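Local structure of aldo-keto Reductase, OXIDOREDUCTASE (Salmonella typhimurium, 5T79) at residues M1-D6 with A52-I57; T144-T149 with R176-I181; R273-S278 with L311-F316. The protein is an NADPH-binding aldo-keto reductase that probably reduces aldehydes to alcohols, such as 3-hydroxybutanal to 1,3-butanediol. All blocks are in the same frame, centred on the assembly; numbering follows the deposited sequence. Where two conformers were deposited one is given.

Contact 1. Residues M1-D6 with A52-I57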
loop_
_atom_site.group_PDB
_atom_site.type_symbol
_atom_site.label_atom_id
_atom_site.label_comp_id
_atom_site.label_asym_id
_atom_site.label_seq_id
_atom_site.Cartn_x
_atom_site.Cartn_y
_atom_site.Cartn_z
ATOM N N MET A 1 -25.935 7.458 11.007
ATOM C CA MET A 1 -26.819 7.397 9.847
ATOM C C MET A 1 -26.432 6.241 8.931
ATOM O O MET A 1 -25.412 5.603 9.155
ATOM C CB MET A 1 -26.805 8.729 9.098
ATOM C CG MET A 1 -27.607 8.726 7.808
ATOM S SD MET A 1 -29.214 7.941 7.977
ATOM C CE MET A 1 -30.030 9.102 9.062
ATOM N N ILE A 2 -27.241 5.952 7.917
ATOM C CA ILE A 2 -26.920 4.850 7.017
ATOM C C ILE A 2 -26.051 5.372 5.883
ATOM O O ILE A 2 -26.424 6.290 5.170
ATOM C CB ILE A 2 -28.173 4.190 6.424
ATOM C CG1 ILE A 2 -29.100 3.694 7.528
ATOM C CG2 ILE A 2 -27.790 3.030 5.530
ATOM C CD1 ILE A 2 -28.587 2.477 8.259
ATOM N N TYR A 3 -24.890 4.766 5.724
ATOM C CA TYR A 3 -23.961 5.183 4.698
ATOM C C TYR A 3 -24.414 4.861 3.289
ATOM O O TYR A 3 -24.803 3.751 2.993
ATOM C CB TYR A 3 -22.584 4.556 4.961
ATOM C CG TYR A 3 -21.556 4.779 3.875
ATOM C CD1 TYR A 3 -21.194 6.045 3.492
ATOM C CD2 TYR A 3 -20.945 3.712 3.244
ATOM C CE1 TYR A 3 -20.261 6.248 2.501
ATOM C CE2 TYR A 3 -20.005 3.910 2.253
ATOM C CZ TYR A 3 -19.660 5.181 1.892
ATOM O OH TYR A 3 -18.740 5.399 0.911
ATOM N N GLN A 4 -24.345 5.859 2.424
ATOM C CA GLN A 4 -24.668 5.669 1.016
ATOM C C GLN A 4 -23.465 6.169 0.203
ATOM O O GLN A 4 -23.166 7.363 0.226
ATOM C CB GLN A 4 -25.981 6.372 0.617
ATOM C CG GLN A 4 -26.504 5.917 -0.751
ATOM C CD GLN A 4 -26.962 4.468 -0.800
ATOM O OE1 GLN A 4 -27.500 3.909 0.170
ATOM N NE2 GLN A 4 -26.775 3.831 -1.950
ATOM N N PRO A 5 -22.723 5.276 -0.470
ATOM C CA PRO A 5 -21.569 5.733 -1.258
ATOM C C PRO A 5 -21.977 6.765 -2.296
ATOM O O PRO A 5 -23.079 6.691 -2.849
ATOM C CB PRO A 5 -21.060 4.453 -1.931
ATOM C CG PRO A 5 -21.614 3.352 -1.133
ATOM C CD PRO A 5 -22.928 3.828 -0.623
ATOM N N ASP A 6 -21.105 7.742 -2.513
ATOM C CA ASP A 6 -21.281 8.804 -3.497
ATOM C C ASP A 6 -21.480 8.164 -4.871
ATOM O O ASP A 6 -20.688 7.312 -5.269
ATOM C CB ASP A 6 -20.047 9.717 -3.469
ATOM C CG ASP A 6 -20.230 11.085 -4.074
ATOM O OD1 ASP A 6 -20.592 11.163 -5.271
ATOM O OD2 ASP A 6 -19.928 12.076 -3.384
ATOM N N ALA A 52 -12.773 7.919 1.532
ATOM C CA ALA A 52 -11.940 7.246 0.533
ATOM C C ALA A 52 -12.815 6.597 -0.557
ATOM O O ALA A 52 -12.610 6.881 -1.738
ATOM C CB ALA A 52 -11.053 6.198 1.194
ATOM N N PHE A 53 -13.800 5.757 -0.165
ATOM C CA PHE A 53 -14.665 5.073 -1.141
ATOM C C PHE A 53 -15.509 6.070 -1.928
ATOM O O PHE A 53 -15.662 5.886 -3.128
ATOM C CB PHE A 53 -15.551 4.025 -0.460
ATOM C CG PHE A 53 -16.273 3.088 -1.412
ATOM C CD1 PHE A 53 -15.579 2.416 -2.418
ATOM C CD2 PHE A 53 -17.632 2.827 -1.260
ATOM C CE1 PHE A 53 -16.250 1.521 -3.272
ATOM C CE2 PHE A 53 -18.299 1.945 -2.126
ATOM C CZ PHE A 53 -17.598 1.287 -3.109
ATOM N N ASP A 54 -15.992 7.166 -1.283
ATOM C CA ASP A 54 -16.744 8.238 -1.973
ATOM C C ASP A 54 -15.890 8.929 -3.052
ATOM O O ASP A 54 -16.444 9.441 -4.028
ATOM C CB ASP A 54 -17.269 9.299 -0.980
ATOM C CG ASP A 54 -18.471 8.846 -0.145
ATOM O OD1 ASP A 54 -19.033 7.757 -0.436
ATOM O OD2 ASP A 54 -18.833 9.561 0.805
ATOM N N LEU A 55 -14.559 8.944 -2.884
ATOM C CA LEU A 55 -13.647 9.546 -3.875
ATOM C C LEU A 55 -13.110 8.498 -4.879
ATOM O O LEU A 55 -12.242 8.812 -5.698
ATOM C CB LEU A 55 -12.484 10.263 -3.155
ATOM C CG LEU A 55 -12.888 11.541 -2.404
ATOM C CD1 LEU A 55 -11.743 12.037 -1.489
ATOM C CD2 LEU A 55 -13.322 12.627 -3.371
ATOM N N GLY A 56 -13.646 7.280 -4.818
ATOM C CA GLY A 56 -13.280 6.203 -5.739
ATOM C C GLY A 56 -12.123 5.317 -5.333
ATOM O O GLY A 56 -11.667 4.490 -6.131
ATOM N N ILE A 57 -11.653 5.452 -4.093
ATOM C CA ILE A 57 -10.589 4.580 -3.589
ATOM C C ILE A 57 -11.236 3.238 -3.215
ATOM O O ILE A 57 -11.973 3.152 -2.247
ATOM C CB ILE A 57 -9.801 5.231 -2.418
ATOM C CG1 ILE A 57 -9.075 6.505 -2.878
ATOM C CG2 ILE A 57 -8.832 4.217 -1.795
ATOM C CD1 ILE A 57 -8.474 7.345 -1.709
HETATM O O HOH W 1 -21.501 9.310 0.932
#
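Tyr3 reaches out with CG trans to its backbone N (chi1 173°), while Asp54 carries its carboxylate on the backbone N side, CG trans to the carbonyl carbon (chi1 -75°), and the two side chains come from opposite directions to meet at a single oxygen. That oxygen, Asp54 OD1, takes the hydroxyl of Tyr3 OH at 2.7 Å and the backbone amide of Asp6 N at 2.9 Å, the latter with an N-H...O angle of 162°. Both donors stand well out of the carboxylate plane, one above each face, so OD1 is clamped between them. The second oxygen is used too: water 1 donates to Asp54 OD2 and to Gln4 O, 2.7 Å from each, tying the carboxylate to the incoming backbone a second time. With hydrogen bonds on both oxygens, the carboxylate has little freedom to turn and is probably stabilised as the anion.

Beside these hydrogen bonds, Pro5 and Phe53 make apolar contact. Pro5 CB rests 3.7 Å from Phe53 CE2, coming obliquely to the ring, whereas Tyr3 OH sits near the plane of the Phe53 ring, 3.5 Å from CD2, at its edge. Phe85 meets the Tyr3 ring, and Trp88 packs on Pro5. The carboxylate of Asp6 turns elsewhere, to the amide of Asn8.

Just past Asp54 the helix 42-54 stops in a Schellman motif, with Gly56 at positive phi and Ile57 N bonded to Ala52 O at 2.9 Å. The N-terminal arm is thus pinned across the C-terminal end of an outer helix of the TIM barrel.

Contact 2. Residues T144-T149 with R176-I181. With SO4 (sulfate ion), chain C.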
loop_
_atom_site.group_PDB
_atom_site.type_symbol
_atom_site.label_atom_id
_atom_site.label_comp_id
_atom_site.label_asym_id
_atom_site.label_seq_id
_atom_site.Cartn_x
_atom_site.Cartn_y
_atom_site.Cartn_z
ATOM N N THR A 144 13.938 -19.713 5.689
ATOM C CA THR A 144 12.894 -20.672 5.280
ATOM C C THR A 144 12.973 -20.818 3.769
ATOM O O THR A 144 13.011 -19.781 3.103
ATOM C CB THR A 144 11.503 -20.133 5.707
ATOM O OG1 THR A 144 11.443 -20.079 7.131
ATOM C CG2 THR A 144 10.320 -20.950 5.144
ATOM N N PRO A 145 12.931 -22.038 3.192
ATOM C CA PRO A 145 12.980 -22.153 1.720
ATOM C C PRO A 145 11.888 -21.318 1.095
ATOM O O PRO A 145 10.740 -21.360 1.553
ATOM C CB PRO A 145 12.740 -23.646 1.476
ATOM C CG PRO A 145 13.265 -24.307 2.705
ATOM C CD PRO A 145 12.846 -23.374 3.822
ATOM N N LEU A 146 12.245 -20.520 0.091
ATOM C CA LEU A 146 11.252 -19.668 -0.554
ATOM C C LEU A 146 10.100 -20.520 -1.131
ATOM O O LEU A 146 8.949 -20.082 -1.121
ATOM C CB LEU A 146 11.948 -18.835 -1.651
ATOM C CG LEU A 146 11.122 -17.819 -2.407
ATOM C CD1 LEU A 146 10.536 -16.749 -1.468
ATOM C CD2 LEU A 146 11.974 -17.165 -3.479
ATOM N N LYS A 147 10.399 -21.740 -1.581
ATOM C CA LYS A 147 9.368 -22.629 -2.139
ATOM C C LYS A 147 8.257 -22.939 -1.109
ATOM O O LYS A 147 7.099 -23.049 -1.507
ATOM C CB LYS A 147 9.991 -23.937 -2.653
ATOM C CG LYS A 147 9.047 -24.788 -3.503
ATOM C CD LYS A 147 9.374 -24.732 -4.985
ATOM C CE LYS A 147 8.346 -25.484 -5.794
ATOM N NZ LYS A 147 8.755 -25.624 -7.215
ATOM N N GLU A 148 8.600 -23.122 0.188
ATOM C CA GLU A 148 7.574 -23.412 1.194
ATOM C C GLU A 148 6.625 -22.226 1.345
ATOM O O GLU A 148 5.395 -22.405 1.403
ATOM C CB GLU A 148 8.197 -23.768 2.568
ATOM C CG GLU A 148 7.137 -23.949 3.662
ATOM C CD GLU A 148 7.667 -24.314 5.033
ATOM O OE1 GLU A 148 8.593 -25.146 5.112
ATOM O OE2 GLU A 148 7.105 -23.831 6.035
ATOM N N THR A 149 7.197 -21.013 1.432
ATOM C CA THR A 149 6.392 -19.799 1.590
ATOM C C THR A 149 5.473 -19.595 0.382
ATOM O O THR A 149 4.301 -19.262 0.544
ATOM C CB THR A 149 7.287 -18.563 1.780
ATOM O OG1 THR A 149 8.218 -18.818 2.846
ATOM C CG2 THR A 149 6.455 -17.329 2.141
ATOM N N ARG A 176 12.487 -11.834 -8.242
ATOM C CA ARG A 176 12.555 -12.656 -9.452
ATOM C C ARG A 176 12.285 -14.134 -9.112
ATOM O O ARG A 176 11.443 -14.768 -9.750
ATOM C CB ARG A 176 13.927 -12.513 -10.148
ATOM C CG ARG A 176 13.999 -13.257 -11.477
ATOM C CD ARG A 176 15.370 -13.183 -12.142
ATOM N NE ARG A 176 15.777 -11.809 -12.479
ATOM C CZ ARG A 176 15.426 -11.160 -13.587
ATOM N NH1 ARG A 176 14.627 -11.734 -14.479
ATOM N NH2 ARG A 176 15.846 -9.920 -13.795
ATOM N N GLN A 177 12.998 -14.668 -8.105
ATOM C CA GLN A 177 12.873 -16.079 -7.690
ATOM C C GLN A 177 11.450 -16.409 -7.263
ATOM O O GLN A 177 10.912 -17.433 -7.689
ATOM C CB GLN A 177 13.814 -16.394 -6.531
ATOM C CG GLN A 177 15.298 -16.315 -6.827
ATOM C CD GLN A 177 16.035 -16.481 -5.519
ATOM O OE1 GLN A 177 15.725 -17.374 -4.725
ATOM N NE2 GLN A 177 16.941 -15.559 -5.211
ATOM N N ALA A 178 10.830 -15.517 -6.442
ATOM C CA ALA A 178 9.466 -15.683 -5.930
ATOM C C ALA A 178 8.440 -15.674 -7.069
ATOM O O ALA A 178 7.553 -16.535 -7.114
ATOM C CB ALA A 178 9.154 -14.589 -4.923
ATOM N N ILE A 179 8.582 -14.713 -8.008
ATOM C CA ILE A 179 7.674 -14.591 -9.161
ATOM C C ILE A 179 7.763 -15.865 -10.028
ATOM O O ILE A 179 6.731 -16.414 -10.440
ATOM C CB ILE A 179 7.994 -13.298 -9.962
ATOM C CG1 ILE A 179 7.521 -12.060 -9.151
ATOM C CG2 ILE A 179 7.353 -13.319 -11.375
ATOM C CD1 ILE A 179 8.190 -10.675 -9.647
ATOM N N ASP A 180 8.996 -16.336 -10.302
ATOM C CA ASP A 180 9.168 -17.532 -11.139
ATOM C C ASP A 180 8.589 -18.797 -10.467
ATOM O O ASP A 180 8.005 -19.630 -11.158
ATOM C CB ASP A 180 10.646 -17.729 -11.484
ATOM C CG ASP A 180 11.206 -16.695 -12.468
ATOM O OD1 ASP A 180 10.403 -15.974 -13.103
ATOM O OD2 ASP A 180 12.435 -16.635 -12.622
ATOM N N ILE A 181 8.740 -18.933 -9.137
ATOM C CA ILE A 181 8.203 -20.077 -8.381
ATOM C C ILE A 181 6.668 -20.063 -8.453
ATOM O O ILE A 181 6.070 -21.095 -8.753
ATOM C CB ILE A 181 8.723 -20.122 -6.911
ATOM C CG1 ILE A 181 10.225 -20.529 -6.874
ATOM C CG2 ILE A 181 7.892 -21.097 -6.047
ATOM C CD1 ILE A 181 10.936 -20.191 -5.539
HETATM S S SO4 C . 15.974 -20.988 -0.847
HETATM O O1 SO4 C . 15.421 -22.346 -0.926
HETATM O O2 SO4 C . 14.947 -19.997 -0.540
HETATM O O3 SO4 C . 16.569 -20.645 -2.146
HETATM O O4 SO4 C . 17.009 -20.956 0.198
HETATM O O HOH W 2 7.468 -23.451 -8.494
#
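Apolar contact comes first, and Leu146 carries most of it. Its CD2 methyl pushes into helix 172-185 and touches Gln177 CB and the backbone Ala178 N, 3.6 Å from each. The same methyl lies 3.8 Å from Ile181 CD1 and 4.1 Å from Ala178 CB, so one branch of the leucine is set among three residues spanning a turn of the facing helix. Leu146 gets there with CG trans to its backbone N (chi1 -177°), which stretches the side chain across the gap between the helices. Ile181 answers with two branches: CD1 goes to Leu146, while CG2 lies 4.1 Å from Lys147 CD, a looser touch along the aliphatic part of the lysine. Tyr170 and Met150 continue the apolar patch, the tyrosine packing on Leu146 and Ala178, the methionine on Ala178 and Ile181.

The polar link between the segments runs through water. Water 2 accepts from Lys147 NZ and donates to Ile181 O, 2.8 Å from each, bridging the lysine tip to the backbone of the other helix. The bend at chi2 (105°) helps carry the lysine chain toward that side; Asp184 forms only a long, weak ion pair with NZ.

Anion binding is the third kind. A sulfate, probably from the crystallisation liquor, accepts a hydrogen bond through O2 from Leu146 N at 2.8 Å, with an N-H...O angle of 163°. Pro145 is the N-cap residue, and the anion sits at a helix N-terminus, where the dipole should favour negative charge. Helices 146-158 and 172-185, successive outer helices flanking strand 162-168, pack here as neighbours in a TIM barrel.

Contact 3. Residues R273-S278 with L311-F316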
loop_
_atom_site.group_PDB
_atom_site.type_symbol
_atom_site.label_atom_id
_atom_site.label_comp_id
_atom_site.label_asym_id
_atom_site.label_seq_id
_atom_site.Cartn_x
_atom_site.Cartn_y
_atom_site.Cartn_z
ATOM N N ARG A 273 4.461 24.849 -9.048
ATOM C CA ARG A 273 3.551 23.984 -9.792
ATOM C C ARG A 273 2.073 24.201 -9.376
ATOM O O ARG A 273 1.177 23.670 -10.021
ATOM C CB ARG A 273 3.952 22.517 -9.591
ATOM C CG ARG A 273 5.290 22.144 -10.247
ATOM C CD ARG A 273 5.731 20.724 -9.887
ATOM N NE ARG A 273 4.667 19.729 -10.076
ATOM C CZ ARG A 273 4.403 19.108 -11.222
ATOM N NH1 ARG A 273 5.117 19.376 -12.312
ATOM N NH2 ARG A 273 3.416 18.226 -11.291
ATOM N N GLY A 274 1.834 24.988 -8.331
ATOM C CA GLY A 274 0.487 25.255 -7.828
ATOM C C GLY A 274 -0.105 24.104 -7.041
ATOM O O GLY A 274 -1.310 23.856 -7.104
ATOM N N GLN A 275 0.728 23.371 -6.288
ATOM C CA GLN A 275 0.201 22.257 -5.495
ATOM C C GLN A 275 0.984 22.127 -4.191
ATOM O O GLN A 275 2.027 22.779 -4.016
ATOM C CB GLN A 275 0.205 20.940 -6.310
ATOM C CG GLN A 275 1.597 20.379 -6.641
ATOM C CD GLN A 275 1.617 19.218 -7.612
ATOM O OE1 GLN A 275 2.660 18.904 -8.187
ATOM N NE2 GLN A 275 0.493 18.517 -7.795
ATOM N N LYS A 276 0.450 21.324 -3.263
ATOM C CA LYS A 276 1.098 21.045 -1.986
ATOM C C LYS A 276 2.268 20.110 -2.223
ATOM O O LYS A 276 2.270 19.371 -3.220
ATOM C CB LYS A 276 0.106 20.400 -1.001
ATOM C CG LYS A 276 -1.070 21.291 -0.620
ATOM C CD LYS A 276 -2.062 20.523 0.242
ATOM C CE LYS A 276 -3.029 21.434 0.955
ATOM N NZ LYS A 276 -3.591 20.780 2.169
ATOM N N LEU A 277 3.243 20.106 -1.311
ATOM C CA LEU A 277 4.365 19.184 -1.445
ATOM C C LEU A 277 3.857 17.740 -1.482
ATOM O O LEU A 277 4.363 16.942 -2.281
ATOM C CB LEU A 277 5.397 19.355 -0.303
ATOM C CG LEU A 277 6.549 18.325 -0.267
ATOM C CD1 LEU A 277 7.341 18.314 -1.580
ATOM C CD2 LEU A 277 7.482 18.590 0.898
ATOM N N SER A 278 2.870 17.402 -0.614
ATOM C CA SER A 278 2.326 16.040 -0.546
ATOM C C SER A 278 1.809 15.595 -1.912
ATOM O O SER A 278 2.079 14.472 -2.354
ATOM C CB SER A 278 1.204 15.973 0.492
ATOM O OG SER A 278 0.112 16.803 0.126
ATOM N N LEU A 311 -4.096 14.022 -8.886
ATOM C CA LEU A 311 -4.387 13.526 -10.233
ATOM C C LEU A 311 -4.554 14.650 -11.268
ATOM O O LEU A 311 -4.275 14.420 -12.438
ATOM C CB LEU A 311 -5.621 12.630 -10.236
ATOM C CG LEU A 311 -5.534 11.348 -9.383
ATOM C CD1 LEU A 311 -6.865 10.607 -9.388
ATOM C CD2 LEU A 311 -4.390 10.432 -9.851
ATOM N N ALA A 312 -4.967 15.853 -10.841
ATOM C CA ALA A 312 -5.166 17.014 -11.712
ATOM C C ALA A 312 -3.846 17.681 -12.137
ATOM O O ALA A 312 -3.852 18.543 -13.027
ATOM C CB ALA A 312 -6.032 18.038 -10.991
ATOM N N ASN A 313 -2.721 17.326 -11.489
ATOM C CA ASN A 313 -1.452 17.995 -11.755
ATOM C C ASN A 313 -0.289 17.043 -11.461
ATOM O O ASN A 313 0.445 17.258 -10.503
ATOM C CB ASN A 313 -1.411 19.253 -10.850
ATOM C CG ASN A 313 -0.283 20.223 -11.051
ATOM O OD1 ASN A 313 0.562 20.083 -11.934
ATOM N ND2 ASN A 313 -0.265 21.247 -10.220
ATOM N N ARG A 314 -0.125 15.983 -12.277
ATOM C CA ARG A 314 0.920 14.987 -12.006
ATOM C C ARG A 314 1.917 14.772 -13.166
ATOM O O ARG A 314 2.613 13.753 -13.209
ATOM C CB ARG A 314 0.294 13.653 -11.571
ATOM C CG ARG A 314 -0.576 12.935 -12.594
ATOM C CD ARG A 314 -0.995 11.609 -11.995
ATOM N NE ARG A 314 -1.699 10.794 -12.981
ATOM C CZ ARG A 314 -1.114 9.875 -13.736
ATOM N NH1 ARG A 314 0.182 9.620 -13.602
ATOM N NH2 ARG A 314 -1.821 9.201 -14.632
ATOM N N ARG A 315 2.047 15.767 -14.051
ATOM C CA ARG A 315 3.012 15.684 -15.144
ATOM C C ARG A 315 4.285 16.400 -14.748
ATOM O O ARG A 315 4.224 17.467 -14.126
ATOM C CB ARG A 315 2.447 16.278 -16.447
ATOM C CG ARG A 315 1.420 15.387 -17.128
ATOM C CD ARG A 315 0.881 16.029 -18.400
ATOM N NE ARG A 315 -0.338 15.371 -18.881
ATOM C CZ ARG A 315 -0.362 14.366 -19.751
ATOM N NH1 ARG A 315 0.768 13.881 -20.251
ATOM N NH2 ARG A 315 -1.519 13.834 -20.128
ATOM N N PHE A 316 5.433 15.819 -15.119
ATOM C CA PHE A 316 6.758 16.389 -14.869
ATOM C C PHE A 316 7.558 16.459 -16.155
ATOM O O PHE A 316 7.552 15.494 -16.927
ATOM C CB PHE A 316 7.527 15.544 -13.846
ATOM C CG PHE A 316 6.908 15.547 -12.474
ATOM C CD1 PHE A 316 5.910 14.642 -12.143
ATOM C CD2 PHE A 316 7.345 16.436 -11.498
ATOM C CE1 PHE A 316 5.337 14.646 -10.876
ATOM C CE2 PHE A 316 6.777 16.424 -10.220
ATOM C CZ PHE A 316 5.788 15.522 -9.918
HETATM O O HOH W 3 -2.672 21.519 -8.330
#
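Arg273 and Phe316 stack where two loops of this TIM-barrel aldo-keto reductase meet, beside the Schellman motif at Gly274 that closes helix 257-272. The guanidinium lies flat on the phenyl ring, planes 6° apart and centres separated by 4.1 Å, a cation-pi pair. This is the tight side. Phe316 covers one face of the guanidinium; over the other lies Asn313 OD1, 3.5 Å from Arg273 NH2 but at an angle too poor for a hydrogen bond. Two carbonyl oxygens meet the edge. Arg315, taking part through its backbone, has its O gripped end-on by two nitrogens, Arg273 NH1 at 2.8 Å and NH2 at 3.0 Å, the first in the carbonyl plane and the second above it. Gln275 OE1 is held side-on by Arg273 NE and NH2, with NE at 2.9 Å. Bends in the arginine chain, chiefly at chi3 (49°), turn its flat end onto the ring. Glu320 pairs with NH1 as well, so the cation has an acidic partner in helix 318-329.

The side-chain amides of Gln275 and Asn313 stack on each other, planes 20° apart. Gln275 NE2 donates to Asn313 O at 3.0 Å while its OE1 receives the arginine, so both ends of one amide are engaged and its flip is fixed. Met280 of helix 277-285 touches the side chains of Arg273, Gln275 and Phe316.

The other side is looser and wetter. At exposed Gly274, water 3 links the loops, donating to Gly274 O and accepting from Asn313 ND2. The same amide nitrogen makes a direct bond as well: Asn313 ND2 lies 2.8 Å from Arg273 O, which it meets from above the carbonyl plane.

Overall arrangement
The three contacts follow one another along the chain, each closing before the next opens, and all lie on the periphery of one TIM barrel, with centres 20 to 22 Å from that of the chain. Contact 2 stands opposite the other two: its centre is about 39 Å from each of theirs. Contacts 1 and 3 are closer, 25 Å between centres and about 7 Å between nearest atoms, without touching. Helix 301-308 touches the segments of both: its residues pack on Leu55 and Ile57, and its Asp306, an NADPH-binding residue, pairs with Lys276. Ser278, in segment 273-278, touches the NADPH, although the residues meeting across contact 3 stand back from it, the Gln275 side chain about 11 Å away.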